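Local coordinates for protein oxidoreductase (Methanosarcina mazei, PDB 3KA7) that binds flavin-adenine dinucleotide and probably works as an oxidoreductase of the flavin-containing amine oxidoreductase family, at residues P385-P390 / D399-K404; G393-G398 / M417-K422; G12-A17 / G411-V416. All blocks are in the same frame, centred on the assembly; numbering follows the deposited sequence.

From the N terminus, helix 10-21 is the first element to be engaged: interaction 3 sets 12-17 against 411-416 and closes a loop of almost the whole chain. Inside that loop, after strand 362-370, interaction 1 joins 385-390 to 399-404 and is wholly nested. Interaction 2 joins 393-398 to 417-422; it crosses interaction 1, because 393-398 lies between that contact's segments and 417-422 lies beyond them, and it also crosses interaction 3, because it ends beyond 416. Interactions 2 and 3 share helix 408-421, which is thus tied both to the edge strand of the parallel sheet and to the first helix. Interactions 1 and 2 both reach the FAD.

Interaction 1 of 3, residues P385-P390 / D399-K404; sequences PGNETP and DGAKGK. With FAD (flavin-adenine dinucleotide), chain B.
P385 and A401 carry most of this contact between two loops that flank strand 394-396. The proline ring lies against the backbone of the other loop, its CD 3.3 Å from G400 O, while A401 CB packs on G386 O at 3.8 Å. A water bridges the two loops, donating to P385 O and to K402 O.

At the start of 399-404, D399 meets the cofactor. Its CG lies between the backbone N and the carbonyl carbon (chi1 75°), which brings the carboxylate to the ribityl chain. D399 CB and CG both lie 3.4 Å from FAD O3'. Farther out, OD1 accepts from the amide of R378, and D399 OD2 accepts from FAD O3' at 2.7 Å while forming a salt bridge with R38. Separately, the backbone D399 N reaches FAD O2P at 2.9 Å in a fairly straight bond (164°). With an alanine here, the ribityl hydroxyl would probably lose its acceptor and R38 its carboxylate mate.

K402 folds back so that NZ donates to D399 O at 3.0 Å, tilted 35° from the carbonyl plane; the same ammonium is paired with D384. Around the contact, P385 rests on M272 of helix 267-275, N387 pairs by backbone with V396 of strand 394-396, and D399 touches V412 of helix 408-421.

Interaction 2 of 3, residues G393-G398 / M417-K422; sequences GLYVVG and MSVMEK. With FAD (flavin-adenine dinucleotide), chain B.
Y395 overlaps V419 at the root of its ring, where CG and CB both meet the methyl CG1; V419 CG1 lies 3.9 Å from Y395 CG. The two side chains run alongside in opposite senses, one reaching from strand 394-396 and the other from helix 408-421.

V419 uses both branches. With CG1 anti to the backbone N (chi1 167°), that methyl is set against the tyrosine, and V419 CG2 faces V397 CG1 at 3.9 Å while also touching Y395 CB. V397 meets V419 nearly perpendicularly, so the helix valine is wedged between Y395 on the strand and V397 just beyond it, both pointing toward the helix. V396, between them in sequence, points the other way and packs on H250 and T253 of helix 250-256.

Farther along the ring, the extended K422 passes obliquely, its CD 4.2 Å from Y395 CE1. Its aliphatic part does the touching, while NZ goes on to a salt bridge with E388.

The strand is the outermost of the parallel sheet and pairs with strand 243-246, as in a Rossmann-type fold. At its end the chain bends through G398, whose CA lies 3.3 Å from FAD O2P. A side chain there would collide with the phosphate oxygen, and the backbone angles (phi 114°) also call for glycine.

No hydrogen bond joins the two segments. Between them the contact is almost wholly apolar, the ammonium of K422 being paired with E388, so it depends on shape and burial rather than on directed polar bonds.

Interaction 3 of 3, residues G12-A17 / G411-V416; sequences GLLSAA and GVALGV
S15 OG is hydrogen-bonded to the carbonyl oxygen of G11, one turn earlier in its own helix, and presents its flank to V416, whose CG1 lies 3.5 Å away. This is a helix-helix packing in a Rossmann-type FAD-binding fold: helix 10-21 follows the first strand and carries G12, the last glycine of a probable GxGxxG motif, and helix 408-421 runs beside it. The axes of the two segments approach to 9.8 Å and cross at -38°, with both helices running in broadly the same direction.

V416 turns CG1 anti to its amide nitrogen (chi1 174°), which sets this methyl against S15 OG and the S15 backbone N, with L14 CB 4.1 Å from V416 CG1. The bond to G11 lets the serine hydroxyl lie buried against a methyl group with its polar need met inside its own helix. L14 is also packed on by L65 and F68 of helix 64-71 and by L202 of helix 195-208.

V412 lies close to the FAD and touches D399; it thus borders both L14 and the cofactor site. Toward that end, L14 stretches its CD1 to A413 CA, 4.1 Å away, and more loosely to V412 CG1 at 4.5 Å.

Interaction 1 of 3, residues P385-P390 / D399-K404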
# COMPACT_ATOMS: atom_id res chain seq x y z
N PRO A 385 1.13 -14.67 -2.23
CA PRO A 385 1.80 -15.93 -2.07
C PRO A 385 2.90 -15.71 -1.04
O PRO A 385 3.07 -14.60 -0.55
CB PRO A 385 2.42 -16.15 -3.44
CG PRO A 385 2.81 -14.77 -3.84
CD PRO A 385 1.74 -13.87 -3.31
N GLY A 386 3.64 -16.76 -0.71
CA GLY A 386 4.76 -16.60 0.20
C GLY A 386 5.94 -15.90 -0.44
O GLY A 386 5.83 -15.37 -1.56
N ASN A 387 7.07 -15.88 0.25
CA ASN A 387 8.25 -15.19 -0.24
C ASN A 387 9.29 -16.12 -0.84
O ASN A 387 10.34 -15.66 -1.28
CB ASN A 387 8.95 -14.42 0.88
CG ASN A 387 8.02 -13.54 1.63
OD1 ASN A 387 7.69 -12.44 1.16
ND2 ASN A 387 7.58 -14.00 2.81
N GLU A 388 9.00 -17.42 -0.86
CA GLU A 388 9.98 -18.38 -1.37
C GLU A 388 9.83 -18.63 -2.86
O GLU A 388 8.79 -18.34 -3.44
CB GLU A 388 9.90 -19.69 -0.60
CG GLU A 388 10.18 -19.49 0.88
CD GLU A 388 10.34 -20.78 1.67
OE1 GLU A 388 10.05 -21.87 1.14
OE2 GLU A 388 10.76 -20.69 2.84
N THR A 389 10.87 -19.20 -3.46
CA THR A 389 10.87 -19.54 -4.88
C THR A 389 11.40 -20.96 -5.00
O THR A 389 11.74 -21.58 -3.98
CB THR A 389 11.78 -18.58 -5.69
OG1 THR A 389 13.16 -18.84 -5.40
CG2 THR A 389 11.46 -17.12 -5.36
N PRO A 390 11.46 -21.49 -6.22
CA PRO A 390 11.98 -22.84 -6.43
C PRO A 390 13.47 -22.97 -6.11
O PRO A 390 13.99 -24.09 -6.07
CB PRO A 390 11.75 -23.07 -7.93
CG PRO A 390 10.58 -22.20 -8.26
CD PRO A 390 10.79 -20.97 -7.43
N ASP A 399 5.34 -5.67 -2.27
CA ASP A 399 3.89 -5.81 -2.20
C ASP A 399 3.32 -6.89 -3.12
O ASP A 399 2.10 -7.01 -3.26
CB ASP A 399 3.17 -4.45 -2.29
CG ASP A 399 3.15 -3.86 -3.71
OD1 ASP A 399 3.54 -4.54 -4.69
OD2 ASP A 399 2.73 -2.69 -3.83
N GLY A 400 4.20 -7.68 -3.73
CA GLY A 400 3.79 -8.90 -4.42
C GLY A 400 3.98 -10.12 -3.54
O GLY A 400 3.68 -11.25 -3.95
N ALA A 401 4.47 -9.88 -2.33
CA ALA A 401 4.66 -10.95 -1.34
C ALA A 401 4.47 -10.40 0.07
O ALA A 401 5.38 -10.47 0.90
CB ALA A 401 6.04 -11.56 -1.48
N LYS A 402 3.29 -9.86 0.34
CA LYS A 402 2.99 -9.25 1.64
C LYS A 402 2.63 -10.30 2.68
O LYS A 402 2.04 -11.34 2.35
CB LYS A 402 1.82 -8.27 1.52
CG LYS A 402 2.06 -7.15 0.51
CD LYS A 402 0.93 -6.12 0.51
CE LYS A 402 -0.38 -6.71 -0.03
NZ LYS A 402 -0.21 -7.34 -1.41
N GLY A 403 2.97 -10.01 3.94
CA GLY A 403 2.47 -10.81 5.06
C GLY A 403 0.96 -10.71 5.16
O GLY A 403 0.38 -9.63 4.97
N LYS A 404 0.30 -11.82 5.46
CA LYS A 404 -1.16 -11.81 5.51
C LYS A 404 -1.68 -10.83 6.55
O LYS A 404 -1.17 -10.77 7.67
CB LYS A 404 -1.70 -13.22 5.79
CG LYS A 404 -1.37 -14.23 4.72
CD LYS A 404 -2.02 -15.58 5.00
CE LYS A 404 -1.40 -16.64 4.13
NZ LYS A 404 -2.44 -17.43 3.43
PA FAD B . 8.55 -1.27 -5.41
O1A FAD B . 7.75 -2.08 -6.40
O2A FAD B . 8.01 0.09 -5.05
O5B FAD B . 10.05 -1.11 -5.96
C5B FAD B . 10.57 -2.06 -6.89
C4B FAD B . 11.88 -1.43 -7.37
O4B FAD B . 12.58 -2.30 -8.23
C3B FAD B . 11.62 -0.14 -8.14
O3B FAD B . 12.35 0.94 -7.58
C2B FAD B . 12.09 -0.46 -9.56
O2B FAD B . 12.63 0.67 -10.23
C1B FAD B . 13.12 -1.55 -9.32
N9A FAD B . 13.32 -2.49 -10.44
C8A FAD B . 12.38 -3.07 -11.26
N7A FAD B . 13.03 -3.92 -12.11
C5A FAD B . 14.36 -3.85 -11.82
C6A FAD B . 15.48 -4.47 -12.38
N6A FAD B . 15.33 -5.40 -13.31
N1A FAD B . 16.72 -4.19 -11.85
C2A FAD B . 16.88 -3.31 -10.80
N3A FAD B . 15.77 -2.70 -10.26
C4A FAD B . 14.54 -2.97 -10.77
N1 FAD B . 1.09 2.05 0.77
C2 FAD B . 0.92 2.50 2.07
O2 FAD B . 1.38 1.85 3.01
N3 FAD B . 0.21 3.67 2.29
C4 FAD B . -0.33 4.38 1.23
O4 FAD B . -0.96 5.42 1.42
C4X FAD B . -0.17 3.93 -0.07
N5 FAD B . -0.73 4.63 -1.13
C5X FAD B . -0.54 4.16 -2.42
C6 FAD B . -1.08 4.86 -3.50
C7 FAD B . -0.88 4.41 -4.80
C7M FAD B . -1.48 5.19 -5.95
C8 FAD B . -0.14 3.26 -5.01
C8M FAD B . 0.09 2.73 -6.39
C9 FAD B . 0.39 2.55 -3.93
C9A FAD B . 0.20 3.00 -2.63
N10 FAD B . 0.72 2.30 -1.56
C10 FAD B . 0.55 2.76 -0.28
C1' FAD B . 1.44 1.00 -1.76
C2' FAD B . 2.95 1.26 -1.71
O2' FAD B . 3.26 2.39 -2.51
C3' FAD B . 3.68 0.02 -2.22
O3' FAD B . 3.12 -1.14 -1.61
C4' FAD B . 5.18 -0.01 -1.97
O4' FAD B . 5.81 1.20 -2.36
C5' FAD B . 5.75 -1.13 -2.84
O5' FAD B . 7.06 -1.37 -2.41
P FAD B . 7.86 -2.64 -2.92
O1P FAD B . 8.74 -3.15 -1.81
O2P FAD B . 6.94 -3.68 -3.54
O3P FAD B . 8.86 -2.12 -4.07
O HOH W 1 2.99 -13.76 2.04

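Interaction 2 of 3, residues G393-G398 / M417-K422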
# COMPACT_ATOMS: atom_id res chain seq x y z
N GLY A 393 18.10 -19.79 -1.47
CA GLY A 393 18.83 -18.54 -1.39
C GLY A 393 18.23 -17.40 -2.21
O GLY A 393 18.80 -16.32 -2.28
N LEU A 394 17.08 -17.66 -2.83
CA LEU A 394 16.35 -16.61 -3.55
C LEU A 394 14.99 -16.37 -2.92
O LEU A 394 14.15 -17.29 -2.88
CB LEU A 394 16.17 -16.99 -5.03
CG LEU A 394 15.30 -16.04 -5.85
CD1 LEU A 394 15.90 -14.66 -5.91
CD2 LEU A 394 15.10 -16.61 -7.24
N TYR A 395 14.77 -15.16 -2.42
CA TYR A 395 13.50 -14.75 -1.81
C TYR A 395 12.91 -13.52 -2.50
O TYR A 395 13.63 -12.71 -3.06
CB TYR A 395 13.69 -14.45 -0.32
CG TYR A 395 14.11 -15.67 0.49
CD1 TYR A 395 13.16 -16.49 1.08
CD2 TYR A 395 15.45 -15.98 0.66
CE1 TYR A 395 13.54 -17.61 1.82
CE2 TYR A 395 15.84 -17.10 1.40
CZ TYR A 395 14.88 -17.90 1.98
OH TYR A 395 15.25 -19.02 2.72
N VAL A 396 11.59 -13.39 -2.42
CA VAL A 396 10.89 -12.23 -2.99
C VAL A 396 10.24 -11.43 -1.88
O VAL A 396 9.53 -11.98 -1.02
CB VAL A 396 9.80 -12.67 -3.99
CG1 VAL A 396 8.97 -11.45 -4.46
CG2 VAL A 396 10.43 -13.42 -5.15
N VAL A 397 10.49 -10.12 -1.88
CA VAL A 397 9.85 -9.22 -0.93
C VAL A 397 9.17 -8.08 -1.68
O VAL A 397 9.40 -7.87 -2.87
CB VAL A 397 10.86 -8.63 0.05
CG1 VAL A 397 11.54 -9.77 0.84
CG2 VAL A 397 11.92 -7.80 -0.69
N GLY A 398 8.33 -7.33 -0.96
CA GLY A 398 7.60 -6.24 -1.60
C GLY A 398 6.11 -6.52 -1.60
O GLY A 398 5.66 -7.50 -1.00
N MSE A 417 10.09 -9.25 7.28
CA MSE A 417 10.39 -9.87 8.57
C MSE A 417 10.39 -11.40 8.46
O MSE A 417 11.25 -12.07 9.03
CB MSE A 417 9.38 -9.44 9.63
CG MSE A 417 9.48 -7.97 10.03
SE MSE A 417 8.00 -7.51 11.22
CE MSE A 417 8.73 -5.90 12.05
N SER A 418 9.45 -11.93 7.70
CA SER A 418 9.35 -13.38 7.50
C SER A 418 10.60 -13.95 6.83
O SER A 418 11.16 -14.97 7.25
CB SER A 418 8.10 -13.72 6.69
OG SER A 418 8.07 -15.10 6.38
N VAL A 419 11.06 -13.28 5.78
CA VAL A 419 12.28 -13.67 5.08
C VAL A 419 13.49 -13.60 6.00
O VAL A 419 14.31 -14.52 6.05
CB VAL A 419 12.51 -12.79 3.85
CG1 VAL A 419 13.90 -12.98 3.30
CG2 VAL A 419 11.45 -13.10 2.79
N MSE A 420 13.60 -12.49 6.72
CA MSE A 420 14.74 -12.30 7.62
C MSE A 420 14.80 -13.43 8.65
O MSE A 420 15.88 -13.94 8.96
CB MSE A 420 14.62 -10.95 8.33
CG MSE A 420 14.65 -9.74 7.40
SE MSE A 420 16.32 -9.54 6.43
CE MSE A 420 15.75 -10.15 4.64
N GLU A 421 13.65 -13.83 9.18
CA GLU A 421 13.59 -14.89 10.18
C GLU A 421 14.01 -16.22 9.56
O GLU A 421 14.65 -17.05 10.21
CB GLU A 421 12.18 -14.99 10.77
CG GLU A 421 11.76 -13.73 11.54
CD GLU A 421 10.26 -13.61 11.72
OE1 GLU A 421 9.54 -14.62 11.56
OE2 GLU A 421 9.78 -12.49 12.03
N LYS A 422 13.65 -16.41 8.30
CA LYS A 422 14.03 -17.62 7.58
C LYS A 422 15.53 -17.65 7.34
O LYS A 422 16.16 -18.69 7.55
CB LYS A 422 13.26 -17.73 6.25
CG LYS A 422 11.81 -18.16 6.42
CD LYS A 422 11.05 -18.14 5.10
CE LYS A 422 9.61 -18.60 5.30
NZ LYS A 422 8.86 -18.63 4.02
PA FAD B . 8.55 -1.27 -5.41
O1A FAD B . 7.75 -2.08 -6.40
O2A FAD B . 8.01 0.09 -5.05
O5B FAD B . 10.05 -1.11 -5.96
C5B FAD B . 10.57 -2.06 -6.89
C4B FAD B . 11.88 -1.43 -7.37
O4B FAD B . 12.58 -2.30 -8.23
C3B FAD B . 11.62 -0.14 -8.14
O3B FAD B . 12.35 0.94 -7.58
C2B FAD B . 12.09 -0.46 -9.56
O2B FAD B . 12.63 0.67 -10.23
C1B FAD B . 13.12 -1.55 -9.32
N9A FAD B . 13.32 -2.49 -10.44
C8A FAD B . 12.38 -3.07 -11.26
N7A FAD B . 13.03 -3.92 -12.11
C5A FAD B . 14.36 -3.85 -11.82
C6A FAD B . 15.48 -4.47 -12.38
N6A FAD B . 15.33 -5.40 -13.31
N1A FAD B . 16.72 -4.19 -11.85
C2A FAD B . 16.88 -3.31 -10.80
N3A FAD B . 15.77 -2.70 -10.26
C4A FAD B . 14.54 -2.97 -10.77
N1 FAD B . 1.09 2.05 0.77
C2 FAD B . 0.92 2.50 2.07
O2 FAD B . 1.38 1.85 3.01
N3 FAD B . 0.21 3.67 2.29
C4 FAD B . -0.33 4.38 1.23
O4 FAD B . -0.96 5.42 1.42
C4X FAD B . -0.17 3.93 -0.07
N5 FAD B . -0.73 4.63 -1.13
C5X FAD B . -0.54 4.16 -2.42
C6 FAD B . -1.08 4.86 -3.50
C7 FAD B . -0.88 4.41 -4.80
C7M FAD B . -1.48 5.19 -5.95
C8 FAD B . -0.14 3.26 -5.01
C8M FAD B . 0.09 2.73 -6.39
C9 FAD B . 0.39 2.55 -3.93
C9A FAD B . 0.20 3.00 -2.63
N10 FAD B . 0.72 2.30 -1.56
C10 FAD B . 0.55 2.76 -0.28
C1' FAD B . 1.44 1.00 -1.76
C2' FAD B . 2.95 1.26 -1.71
O2' FAD B . 3.26 2.39 -2.51
C3' FAD B . 3.68 0.02 -2.22
O3' FAD B . 3.12 -1.14 -1.61
C4' FAD B . 5.18 -0.01 -1.97
O4' FAD B . 5.81 1.20 -2.36
C5' FAD B . 5.75 -1.13 -2.84
O5' FAD B . 7.06 -1.37 -2.41
P FAD B . 7.86 -2.64 -2.92
O1P FAD B . 8.74 -3.15 -1.81
O2P FAD B . 6.94 -3.68 -3.54
O3P FAD B . 8.86 -2.12 -4.07

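Interaction 3 of 3, residues G12-A17 / G411-V416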
# COMPACT_ATOMS: atom_id res chain seq x y z
N GLY A 12 13.04 -3.83 -0.59
CA GLY A 12 14.46 -4.06 -0.80
C GLY A 12 15.32 -3.30 0.18
O GLY A 12 16.33 -3.84 0.68
N LEU A 13 14.93 -2.06 0.48
CA LEU A 13 15.67 -1.23 1.43
C LEU A 13 15.51 -1.71 2.87
O LEU A 13 16.49 -1.72 3.63
CB LEU A 13 15.26 0.23 1.31
CG LEU A 13 15.61 0.89 -0.03
CD1 LEU A 13 15.01 2.29 -0.10
CD2 LEU A 13 17.11 0.93 -0.25
N LEU A 14 14.30 -2.11 3.25
CA LEU A 14 14.12 -2.79 4.54
C LEU A 14 15.02 -4.01 4.67
O LEU A 14 15.67 -4.22 5.71
CB LEU A 14 12.66 -3.22 4.73
CG LEU A 14 11.64 -2.09 4.90
CD1 LEU A 14 10.24 -2.70 4.91
CD2 LEU A 14 11.89 -1.32 6.19
N SER A 15 15.06 -4.83 3.63
CA SER A 15 15.92 -6.01 3.59
C SER A 15 17.39 -5.64 3.72
O SER A 15 18.13 -6.24 4.51
CB SER A 15 15.70 -6.77 2.29
OG SER A 15 14.39 -7.28 2.25
N ALA A 16 17.81 -4.66 2.93
CA ALA A 16 19.21 -4.24 2.95
C ALA A 16 19.62 -3.70 4.31
O ALA A 16 20.73 -4.00 4.82
CB ALA A 16 19.47 -3.20 1.85
N ALA A 17 18.74 -2.90 4.91
CA ALA A 17 19.01 -2.33 6.24
C ALA A 17 19.18 -3.44 7.28
O ALA A 17 20.17 -3.44 8.04
CB ALA A 17 17.92 -1.36 6.66
N GLY A 411 1.98 -4.79 5.34
CA GLY A 411 2.15 -6.11 4.76
C GLY A 411 3.52 -6.31 4.15
O GLY A 411 4.10 -7.38 4.26
N VAL A 412 4.05 -5.28 3.50
CA VAL A 412 5.39 -5.38 2.94
C VAL A 412 6.38 -5.66 4.07
O VAL A 412 7.22 -6.56 3.97
CB VAL A 412 5.81 -4.10 2.20
CG1 VAL A 412 7.31 -4.15 1.85
CG2 VAL A 412 4.96 -3.91 0.96
N ALA A 413 6.26 -4.90 5.16
CA ALA A 413 7.16 -5.09 6.32
C ALA A 413 7.06 -6.51 6.90
O ALA A 413 8.08 -7.16 7.17
CB ALA A 413 6.86 -4.04 7.38
N LEU A 414 5.84 -6.99 7.11
CA LEU A 414 5.63 -8.34 7.64
C LEU A 414 6.32 -9.38 6.78
O LEU A 414 6.96 -10.30 7.29
CB LEU A 414 4.14 -8.66 7.77
CG LEU A 414 3.41 -7.90 8.89
CD1 LEU A 414 1.89 -8.03 8.74
CD2 LEU A 414 3.87 -8.39 10.26
N GLY A 415 6.19 -9.24 5.47
CA GLY A 415 6.87 -10.15 4.54
C GLY A 415 8.39 -10.12 4.67
O GLY A 415 9.03 -11.17 4.70
N VAL A 416 8.98 -8.93 4.75
CA VAL A 416 10.43 -8.83 4.90
C VAL A 416 10.85 -9.50 6.21
O VAL A 416 11.82 -10.25 6.24
CB VAL A 416 10.93 -7.36 4.86
CG1 VAL A 416 12.42 -7.29 5.15
CG2 VAL A 416 10.62 -6.73 3.50